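Long-range contacts in putative ABC transporter (PDB 4PE6), which probably binds a carbohydrate-like solute for an ABC transporter, and here holds (2R,3S)-2,3,4-trihydroxybutanoic acid: residues Val129-Tyr134 against Val255-Asp260; Phe235-Arg240 against Glu307-Pro312; Thr285-Leu290 against Arg319-Ala324. All coordinates share one frame; numbering follows the deposited sequence.

Contact 1. Residues Val129-Tyr134 against Val255-Asp260; sequences VDWATY and VAVMSD. With LTH ((2R,3S)-2,3,4-trihydroxybutanoic acid), chain C.
W131 lays one face of its indole over the backbone of M258 and S259. The CA of M258 sits above the five-membered ring, 3.8 Å from its centroid and 20° off the normal, a CH-pi contact. The backbone N of S259 lies over the same face, nearer the rim, 3.4 Å from W131 CE3. M258 is a selenomethionine; its chain bends at chi3 (79°), which turns CE back to 3.8 Å from W131 CZ2. The ligand meets both residues. S259 OG donates a hydrogen bond of 2.6 Å to LTH O4, and that same O4 lies in the plane of the indole, at its edge, 3.5 Å from W131 CZ3. One residue back along the strand, V257 CG1 packs between W131 CD1 and Y134 CB, 4.0 Å from each. Behind this first shell, M164 of helix 159-173 and C213 touch W131. W32 NE1 is hydrogen-bonded to S259 O, while D113, N30 and R33 are hydrogen-bonded to the ligand. The helical turns 129-134 run nearly antiparallel to strand 255-258, at 169°. An aromatic ring beside a hydroxylated ligand, in the cleft between two alpha/beta domains, is typical of the sugar pockets of periplasmic binding proteins.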
loop_
_atom_site.group_PDB
_atom_site.type_symbol
_atom_site.label_atom_id
_atom_site.label_comp_id
_atom_site.label_asym_id
_atom_site.label_seq_id
_atom_site.Cartn_x
_atom_site.Cartn_y
_atom_site.Cartn_z
ATOM N N VAL A 129 -8.840 6.600 -0.364
ATOM C CA VAL A 129 -9.288 7.962 -0.189
ATOM C C VAL A 129 -8.803 8.546 1.138
ATOM O O VAL A 129 -8.307 9.664 1.168
ATOM C CB VAL A 129 -10.813 8.081 -0.289
ATOM C CG1 VAL A 129 -11.254 9.479 0.103
ATOM C CG2 VAL A 129 -11.258 7.774 -1.723
ATOM N N ASP A 130 -8.950 7.805 2.227
ATOM C CA ASP A 130 -8.489 8.302 3.521
ATOM C C ASP A 130 -6.982 8.578 3.518
ATOM O O ASP A 130 -6.537 9.607 4.016
ATOM C CB ASP A 130 -8.830 7.319 4.634
ATOM C CG ASP A 130 -10.303 7.355 5.022
ATOM O OD1 ASP A 130 -11.050 8.203 4.488
ATOM O OD2 ASP A 130 -10.702 6.510 5.836
ATOM N N TRP A 131 -6.214 7.641 2.952
ATOM C CA TRP A 131 -4.764 7.800 2.840
ATOM C C TRP A 131 -4.444 9.075 2.102
ATOM O O TRP A 131 -3.778 9.951 2.632
ATOM C CB TRP A 131 -4.160 6.585 2.140
ATOM C CG TRP A 131 -2.679 6.651 1.817
ATOM C CD1 TRP A 131 -1.802 7.661 2.088
ATOM C CD2 TRP A 131 -1.942 5.656 1.118
ATOM N NE1 TRP A 131 -0.533 7.338 1.604
ATOM C CE2 TRP A 131 -0.601 6.115 1.007
ATOM C CE3 TRP A 131 -2.281 4.423 0.565
ATOM C CZ2 TRP A 131 0.397 5.379 0.366
ATOM C CZ3 TRP A 131 -1.270 3.680 -0.068
ATOM C CH2 TRP A 131 0.058 4.166 -0.140
ATOM N N ALA A 132 -4.947 9.203 0.878
ATOM C CA ALA A 132 -4.661 10.414 0.103
ATOM C C ALA A 132 -5.043 11.694 0.831
ATOM O O ALA A 132 -4.365 12.705 0.690
ATOM C CB ALA A 132 -5.323 10.353 -1.277
ATOM N N THR A 133 -6.135 11.661 1.617
ATOM C CA THR A 133 -6.577 12.838 2.332
ATOM C C THR A 133 -5.623 13.132 3.494
ATOM O O THR A 133 -5.221 14.273 3.694
ATOM C CB THR A 133 -8.045 12.668 2.822
ATOM O OG1 THR A 133 -8.891 12.409 1.695
ATOM C CG2 THR A 133 -8.563 13.938 3.545
ATOM N N TYR A 134 -5.247 12.101 4.244
ATOM C CA TYR A 134 -4.281 12.263 5.336
ATOM C C TYR A 134 -2.896 12.701 4.847
ATOM O O TYR A 134 -2.128 13.293 5.603
ATOM C CB TYR A 134 -4.139 10.970 6.144
ATOM C CG TYR A 134 -5.288 10.673 7.081
ATOM C CD1 TYR A 134 -5.764 11.636 7.970
ATOM C CD2 TYR A 134 -5.884 9.407 7.103
ATOM C CE1 TYR A 134 -6.809 11.353 8.842
ATOM C CE2 TYR A 134 -6.926 9.116 7.958
ATOM C CZ TYR A 134 -7.384 10.090 8.824
ATOM O OH TYR A 134 -8.413 9.799 9.668
ATOM N N VAL A 255 4.320 14.204 7.304
ATOM C CA VAL A 255 3.408 13.156 7.805
ATOM C C VAL A 255 3.920 11.769 7.436
ATOM O O VAL A 255 4.825 11.627 6.607
ATOM C CB VAL A 255 1.980 13.337 7.281
ATOM C CG1 VAL A 255 1.408 14.638 7.802
ATOM C CG2 VAL A 255 1.952 13.275 5.749
ATOM N N ALA A 256 3.370 10.753 8.086
ATOM C CA ALA A 256 3.681 9.363 7.774
ATOM C C ALA A 256 2.416 8.537 7.802
ATOM O O ALA A 256 1.909 8.176 8.882
ATOM C CB ALA A 256 4.688 8.806 8.773
ATOM N N VAL A 257 1.900 8.245 6.616
ATOM C CA VAL A 257 0.674 7.445 6.457
ATOM C C VAL A 257 0.764 6.595 5.177
ATOM O O VAL A 257 1.248 7.057 4.145
ATOM C CB VAL A 257 -0.587 8.352 6.452
ATOM C CG1 VAL A 257 -0.478 9.447 5.390
ATOM C CG2 VAL A 257 -1.852 7.525 6.262
HETATM N N MSE A 258 0.349 5.336 5.253
HETATM C CA MSE A 258 0.277 4.456 4.086
HETATM C C MSE A 258 -0.776 3.423 4.362
HETATM O O MSE A 258 -1.239 3.260 5.501
HETATM C CB MSE A 258 1.597 3.697 3.805
HETATM C CG MSE A 258 2.758 4.619 3.523
HETATM SE SE MSE A 258 4.302 3.671 2.746
HETATM C CE MSE A 258 3.644 3.540 0.877
ATOM N N SER A 259 -1.183 2.733 3.312
ATOM C CA SER A 259 -1.916 1.485 3.426
ATOM C C SER A 259 -1.119 0.436 4.197
ATOM O O SER A 259 0.107 0.595 4.424
ATOM C CB SER A 259 -2.261 0.956 2.035
ATOM O OG SER A 259 -1.068 0.742 1.279
ATOM N N ASP A 260 -1.814 -0.642 4.539
ATOM C CA ASP A 260 -1.281 -1.757 5.326
ATOM C C ASP A 260 -0.719 -2.839 4.433
ATOM O O ASP A 260 -1.468 -3.481 3.699
ATOM C CB ASP A 260 -2.417 -2.336 6.184
ATOM C CG ASP A 260 -2.007 -3.547 7.011
ATOM O OD1 ASP A 260 -0.811 -3.740 7.341
ATOM O OD2 ASP A 260 -2.919 -4.315 7.363
HETATM O O1 LTH C . 2.645 1.445 -1.921
HETATM C C1 LTH C . 2.163 0.494 -2.640
HETATM O O LTH C . 2.803 -0.214 -3.447
HETATM C C2 LTH C . 0.677 0.110 -2.439
HETATM O O2 LTH C . 0.281 -0.937 -3.360
HETATM C C3 LTH C . -0.248 1.288 -2.666
HETATM O O3 LTH C . -0.072 1.793 -3.988
HETATM C C4 LTH C . -1.706 0.813 -2.514
HETATM O O4 LTH C . -1.856 0.414 -1.126
#

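Contact 2. Residues Phe235-Arg240 against Glu307-Pro312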
loop_
_atom_site.group_PDB
_atom_site.type_symbol
_atom_site.label_atom_id
_atom_site.label_comp_id
_atom_site.label_asym_id
_atom_site.label_seq_id
_atom_site.Cartn_x
_atom_site.Cartn_y
_atom_site.Cartn_z
ATOM N N PHE A 235 6.320 10.756 4.416
ATOM C CA PHE A 235 7.293 9.718 4.638
ATOM C C PHE A 235 6.755 8.323 4.420
ATOM O O PHE A 235 5.581 8.046 4.652
ATOM C CB PHE A 235 7.810 9.781 6.080
ATOM C CG PHE A 235 8.768 10.894 6.315
ATOM C CD1 PHE A 235 9.999 10.901 5.672
ATOM C CD2 PHE A 235 8.468 11.913 7.197
ATOM C CE1 PHE A 235 10.901 11.922 5.887
ATOM C CE2 PHE A 235 9.381 12.939 7.417
ATOM C CZ PHE A 235 10.592 12.936 6.761
ATOM N N GLU A 236 7.679 7.454 4.037
ATOM C CA GLU A 236 7.573 6.003 4.254
ATOM C C GLU A 236 7.185 5.727 5.697
ATOM O O GLU A 236 7.640 6.429 6.606
ATOM C CB GLU A 236 8.932 5.328 4.020
ATOM C CG GLU A 236 9.457 5.380 2.598
ATOM C CD GLU A 236 10.230 6.636 2.247
ATOM O OE1 GLU A 236 10.227 7.604 3.028
ATOM O OE2 GLU A 236 10.830 6.659 1.155
ATOM N N THR A 237 6.404 4.680 5.914
ATOM C CA THR A 237 6.072 4.211 7.256
ATOM C C THR A 237 7.058 3.119 7.647
ATOM O O THR A 237 6.682 2.129 8.263
ATOM C CB THR A 237 4.634 3.667 7.305
ATOM O OG1 THR A 237 4.431 2.783 6.198
ATOM C CG2 THR A 237 3.626 4.820 7.254
ATOM N N ASN A 238 8.330 3.287 7.269
ATOM C CA ASN A 238 9.328 2.284 7.577
ATOM C C ASN A 238 10.271 2.783 8.676
ATOM O O ASN A 238 10.193 3.940 9.090
ATOM C CB ASN A 238 10.072 1.792 6.311
ATOM C CG ASN A 238 11.003 2.822 5.689
ATOM O OD1 ASN A 238 11.212 3.921 6.201
ATOM N ND2 ASN A 238 11.581 2.451 4.557
ATOM N N GLY A 239 11.128 1.896 9.161
ATOM C CA GLY A 239 12.059 2.242 10.241
ATOM C C GLY A 239 12.990 3.394 9.909
ATOM O O GLY A 239 13.259 4.242 10.752
ATOM N N ARG A 240 13.495 3.421 8.682
ATOM C CA ARG A 240 14.475 4.427 8.276
ATOM C C ARG A 240 13.869 5.839 8.223
ATOM O O ARG A 240 14.502 6.815 8.656
ATOM C CB ARG A 240 15.057 4.062 6.908
ATOM C CG ARG A 240 16.044 5.090 6.348
ATOM C CD ARG A 240 16.572 4.662 4.990
ATOM N NE ARG A 240 17.290 3.389 5.083
ATOM C CZ ARG A 240 16.829 2.207 4.689
ATOM N NH1 ARG A 240 15.614 2.072 4.131
ATOM N NH2 ARG A 240 17.594 1.137 4.853
ATOM N N GLU A 307 11.712 -2.139 7.086
ATOM C CA GLU A 307 10.437 -2.779 7.381
ATOM C C GLU A 307 9.364 -1.714 7.506
ATOM O O GLU A 307 9.503 -0.785 8.284
ATOM C CB GLU A 307 10.498 -3.575 8.675
ATOM C CG GLU A 307 9.201 -4.283 9.046
ATOM C CD GLU A 307 9.249 -4.922 10.429
ATOM O OE1 GLU A 307 10.269 -4.738 11.130
ATOM O OE2 GLU A 307 8.270 -5.596 10.814
ATOM N N TYR A 308 8.302 -1.866 6.721
ATOM C CA TYR A 308 7.172 -0.956 6.758
ATOM C C TYR A 308 6.190 -1.389 7.854
ATOM O O TYR A 308 5.991 -2.584 8.108
ATOM C CB TYR A 308 6.471 -0.920 5.382
ATOM C CG TYR A 308 7.236 -0.140 4.343
ATOM C CD1 TYR A 308 8.486 -0.573 3.898
ATOM C CD2 TYR A 308 6.735 1.056 3.832
ATOM C CE1 TYR A 308 9.189 0.137 2.946
ATOM C CE2 TYR A 308 7.434 1.776 2.877
ATOM C CZ TYR A 308 8.661 1.311 2.437
ATOM O OH TYR A 308 9.368 1.997 1.497
ATOM N N ALA A 309 5.569 -0.410 8.493
ATOM C CA ALA A 309 4.561 -0.664 9.508
ATOM C C ALA A 309 3.412 -1.442 8.876
ATOM O O ALA A 309 2.965 -1.127 7.747
ATOM C CB ALA A 309 4.056 0.642 10.109
ATOM N N ALA A 310 2.952 -2.449 9.605
ATOM C CA ALA A 310 1.965 -3.418 9.131
ATOM C C ALA A 310 1.136 -3.915 10.306
ATOM O O ALA A 310 1.670 -4.070 11.391
ATOM C CB ALA A 310 2.680 -4.578 8.452
ATOM N N TRP A 311 -0.169 -4.139 10.121
ATOM C CA TRP A 311 -0.972 -4.631 11.233
ATOM C C TRP A 311 -0.771 -6.153 11.372
ATOM O O TRP A 311 -0.725 -6.873 10.366
ATOM C CB TRP A 311 -2.451 -4.279 11.058
ATOM C CG TRP A 311 -2.754 -2.818 11.000
ATOM C CD1 TRP A 311 -3.413 -2.163 9.996
ATOM C CD2 TRP A 311 -2.441 -1.830 11.980
ATOM N NE1 TRP A 311 -3.545 -0.822 10.302
ATOM C CE2 TRP A 311 -2.943 -0.591 11.506
ATOM C CE3 TRP A 311 -1.786 -1.863 13.221
ATOM C CZ2 TRP A 311 -2.793 0.597 12.217
ATOM C CZ3 TRP A 311 -1.653 -0.682 13.927
ATOM C CH2 TRP A 311 -2.156 0.532 13.422
ATOM N N PRO A 312 -0.598 -6.647 12.606
ATOM C CA PRO A 312 -0.365 -8.081 12.779
ATOM C C PRO A 312 -1.670 -8.885 12.792
ATOM O O PRO A 312 -2.200 -9.218 13.861
ATOM C CB PRO A 312 0.363 -8.149 14.135
ATOM C CG PRO A 312 -0.206 -6.995 14.899
ATOM C CD PRO A 312 -0.495 -5.914 13.885
HETATM O O HOH W 1 2.306 1.161 6.293
#
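Y308 reaches from the loop 307-312 along the residues E236-N238, and its ring is the main side-chain surface here. From CB the ring begins at CG, 4.0 Å from N238 CB. That CB stands over the middle of the ring, 3.8 Å from the centroid and 13° off the normal, a CH-pi contact. CD2 lies 3.7 Å from T237 OG1, which approaches obliquely. CE1 runs beside N238 ND2, and CE2 meets CB and CG of E236. At the tip OH touches E236 CG at 3.6 Å. The two neighbours send their polar ends to other partners: E236 OE1 to the backbone N of Y217, and N238 OD1 to that of A241, where N238 is the N-cap of helix 239-247. With an alanine at Y308, N238 CB and the aliphatic part of E236 are likely to lose the surface they pack on. The backbones hold the register. A309 N gives a fairly straight bond of 2.8 Å to T237 O (160°), and G239 N gives a longer, more bent one of 3.3 Å to E307 O. A water accepts a hydrogen bond from T237 OG1 at 2.7 Å and donates one to A309 O. Y308 also packs on M258 of the ligand pocket. The two backbone bonds frame a single beta bridge, N238 with Y308, joining the loop after helix 293-302 to the turn that starts helix 239-247.

Contact 3. Residues Thr285-Leu290 against Arg319-Ala324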
loop_
_atom_site.group_PDB
_atom_site.type_symbol
_atom_site.label_atom_id
_atom_site.label_comp_id
_atom_site.label_asym_id
_atom_site.label_seq_id
_atom_site.Cartn_x
_atom_site.Cartn_y
_atom_site.Cartn_z
ATOM N N THR A 285 -13.370 -3.436 3.595
ATOM C CA THR A 285 -12.391 -2.384 3.862
ATOM C C THR A 285 -11.683 -2.599 5.190
ATOM O O THR A 285 -12.289 -2.581 6.262
ATOM C CB THR A 285 -13.023 -0.985 3.784
ATOM O OG1 THR A 285 -13.458 -0.759 2.439
ATOM C CG2 THR A 285 -12.018 0.074 4.130
ATOM N N PHE A 286 -10.377 -2.818 5.100
ATOM C CA PHE A 286 -9.517 -2.936 6.260
ATOM C C PHE A 286 -8.765 -1.598 6.485
ATOM O O PHE A 286 -8.766 -0.725 5.602
ATOM C CB PHE A 286 -8.530 -4.104 6.063
ATOM C CG PHE A 286 -9.071 -5.442 6.501
ATOM C CD1 PHE A 286 -10.234 -5.951 5.959
ATOM C CD2 PHE A 286 -8.401 -6.193 7.458
ATOM C CE1 PHE A 286 -10.744 -7.178 6.363
ATOM C CE2 PHE A 286 -8.900 -7.424 7.868
ATOM C CZ PHE A 286 -10.082 -7.916 7.332
ATOM N N PRO A 287 -8.131 -1.431 7.655
ATOM C CA PRO A 287 -7.571 -0.138 8.030
ATOM C C PRO A 287 -6.183 0.151 7.495
ATOM O O PRO A 287 -5.305 -0.720 7.490
ATOM C CB PRO A 287 -7.510 -0.208 9.565
ATOM C CG PRO A 287 -7.339 -1.670 9.848
ATOM C CD PRO A 287 -8.190 -2.350 8.812
ATOM N N ILE A 288 -5.984 1.410 7.119
ATOM C CA ILE A 288 -4.657 1.919 6.765
ATOM C C ILE A 288 -3.778 2.047 8.031
ATOM O O ILE A 288 -4.227 1.743 9.141
ATOM C CB ILE A 288 -4.766 3.291 6.074
ATOM C CG1 ILE A 288 -5.447 4.311 7.004
ATOM C CG2 ILE A 288 -5.502 3.182 4.734
ATOM C CD1 ILE A 288 -5.363 5.745 6.505
ATOM N N VAL A 289 -2.528 2.487 7.840
ATOM C CA VAL A 289 -1.564 2.706 8.927
ATOM C C VAL A 289 -1.200 4.190 8.961
ATOM O O VAL A 289 -0.337 4.664 8.207
ATOM C CB VAL A 289 -0.271 1.860 8.767
ATOM C CG1 VAL A 289 0.613 2.017 9.993
ATOM C CG2 VAL A 289 -0.608 0.389 8.538
ATOM N N LEU A 290 -1.893 4.928 9.818
ATOM C CA LEU A 290 -1.602 6.342 10.040
ATOM C C LEU A 290 -0.691 6.451 11.270
ATOM O O LEU A 290 -1.063 6.013 12.346
ATOM C CB LEU A 290 -2.910 7.104 10.252
ATOM C CG LEU A 290 -2.834 8.562 10.715
ATOM C CD1 LEU A 290 -2.288 9.457 9.616
ATOM C CD2 LEU A 290 -4.218 9.023 11.191
ATOM N N ARG A 319 -11.131 -12.264 11.568
ATOM C CA ARG A 319 -12.550 -12.561 11.760
ATOM C C ARG A 319 -13.288 -11.459 12.514
ATOM O O ARG A 319 -14.425 -11.119 12.160
ATOM C CB ARG A 319 -12.737 -13.917 12.453
ATOM C CG ARG A 319 -12.557 -15.087 11.497
ATOM C CD ARG A 319 -12.584 -16.410 12.234
ATOM N NE ARG A 319 -12.355 -17.537 11.336
ATOM C CZ ARG A 319 -12.213 -18.792 11.744
ATOM N NH1 ARG A 319 -12.268 -19.088 13.032
ATOM N NH2 ARG A 319 -12.018 -19.761 10.856
ATOM N N GLN A 320 -12.641 -10.895 13.535
ATOM C CA GLN A 320 -13.204 -9.753 14.259
ATOM C C GLN A 320 -13.512 -8.600 13.328
ATOM O O GLN A 320 -14.576 -7.996 13.415
ATOM C CB GLN A 320 -12.247 -9.243 15.337
ATOM C CG GLN A 320 -12.182 -10.078 16.600
ATOM C CD GLN A 320 -11.182 -9.498 17.593
ATOM O OE1 GLN A 320 -11.014 -8.271 17.683
ATOM N NE2 GLN A 320 -10.504 -10.372 18.334
ATOM N N GLN A 321 -12.558 -8.264 12.461
ATOM C CA GLN A 321 -12.747 -7.154 11.520
ATOM C C GLN A 321 -13.861 -7.453 10.533
ATOM O O GLN A 321 -14.645 -6.563 10.209
ATOM C CB GLN A 321 -11.450 -6.815 10.761
ATOM C CG GLN A 321 -11.619 -5.785 9.640
ATOM C CD GLN A 321 -11.752 -4.345 10.125
ATOM O OE1 GLN A 321 -11.385 -4.018 11.253
ATOM N NE2 GLN A 321 -12.262 -3.471 9.254
ATOM N N VAL A 322 -13.934 -8.699 10.068
ATOM C CA VAL A 322 -15.028 -9.116 9.187
ATOM C C VAL A 322 -16.368 -8.953 9.915
ATOM O O VAL A 322 -17.331 -8.463 9.339
ATOM C CB VAL A 322 -14.844 -10.559 8.679
ATOM C CG1 VAL A 322 -16.053 -11.011 7.884
ATOM C CG2 VAL A 322 -13.590 -10.667 7.804
ATOM N N GLU A 323 -16.416 -9.339 11.186
ATOM C CA GLU A 323 -17.648 -9.200 11.957
ATOM C C GLU A 323 -18.050 -7.749 12.129
ATOM O O GLU A 323 -19.233 -7.429 12.048
ATOM C CB GLU A 323 -17.537 -9.905 13.308
ATOM C CG GLU A 323 -17.922 -11.370 13.219
ATOM C CD GLU A 323 -19.404 -11.557 12.907
ATOM O OE1 GLU A 323 -20.248 -10.962 13.614
ATOM O OE2 GLU A 323 -19.724 -12.297 11.952
ATOM N N ALA A 324 -17.073 -6.877 12.365
ATOM C CA ALA A 324 -17.320 -5.441 12.416
ATOM C C ALA A 324 -17.833 -4.900 11.083
ATOM O O ALA A 324 -18.693 -4.029 11.063
ATOM C CB ALA A 324 -16.068 -4.688 12.847
#
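Q321 extends away from its own backbone N at chi1 (173°), and the chain then bends at chi2. The first torsion carries CG out from the helix and over the ring of F286; the bend sends the amide on toward the backbone of T285. F286 has its own CG beside the backbone N, which swings the ring toward the helix although its CB does not point there. The two side chains run alongside one another, head to tail. Q321 CG ends over the centre of the ring, 3.5 Å from the centroid and only 12° off the normal, a close CH-pi contact. Q321 CB follows at 3.9 Å from F286 CZ. Beyond the bend, NE2 makes a weak hydrogen bond of 3.1 Å to T285 O, with an angle of 127° at the hydrogen. The other amide atom is held more firmly from outside, since OE1 accepts from the backbone N of V332. Together these two bonds limit how the amide can turn. The contact joins helix 315-327, near the C-terminal end of the chain, to strand 283-290 of the central sheet, close to the break in that strand. F286 also makes backbone bonds with Q125 of neighbouring strand 122-126. V322 CG2 comes to the edge of the F286 ring near its plane, at 4.5 Å from CZ. W313 meets the same ring edge-to-face, and L124 and N126 touch it as well. P287 adds a looser touch, with CD 4.2 Å from Q321 NE2.

In the fold
All three contacts gather around strands 255-258 and 283-290, neighbours in the central sheet. Contact 1 lies about 13 Å from contact 2 and 15 Å from contact 3; contacts 2 and 3 are about 18 Å apart, all between centres. Contacts 1 and 3 meet through the backbone bond of M258 O with V289 N. The loop 307-312 ties contact 2 to both others: W311 N bonds to D260 OD1, and W311 NE1 to I288 O. Along the chain contact 1 closes before contact 3 opens, while contact 2 crosses both. The late segments thus return to strand 283-290 and to the loop after strand 232-235, and contact 1 alone touches the ligand.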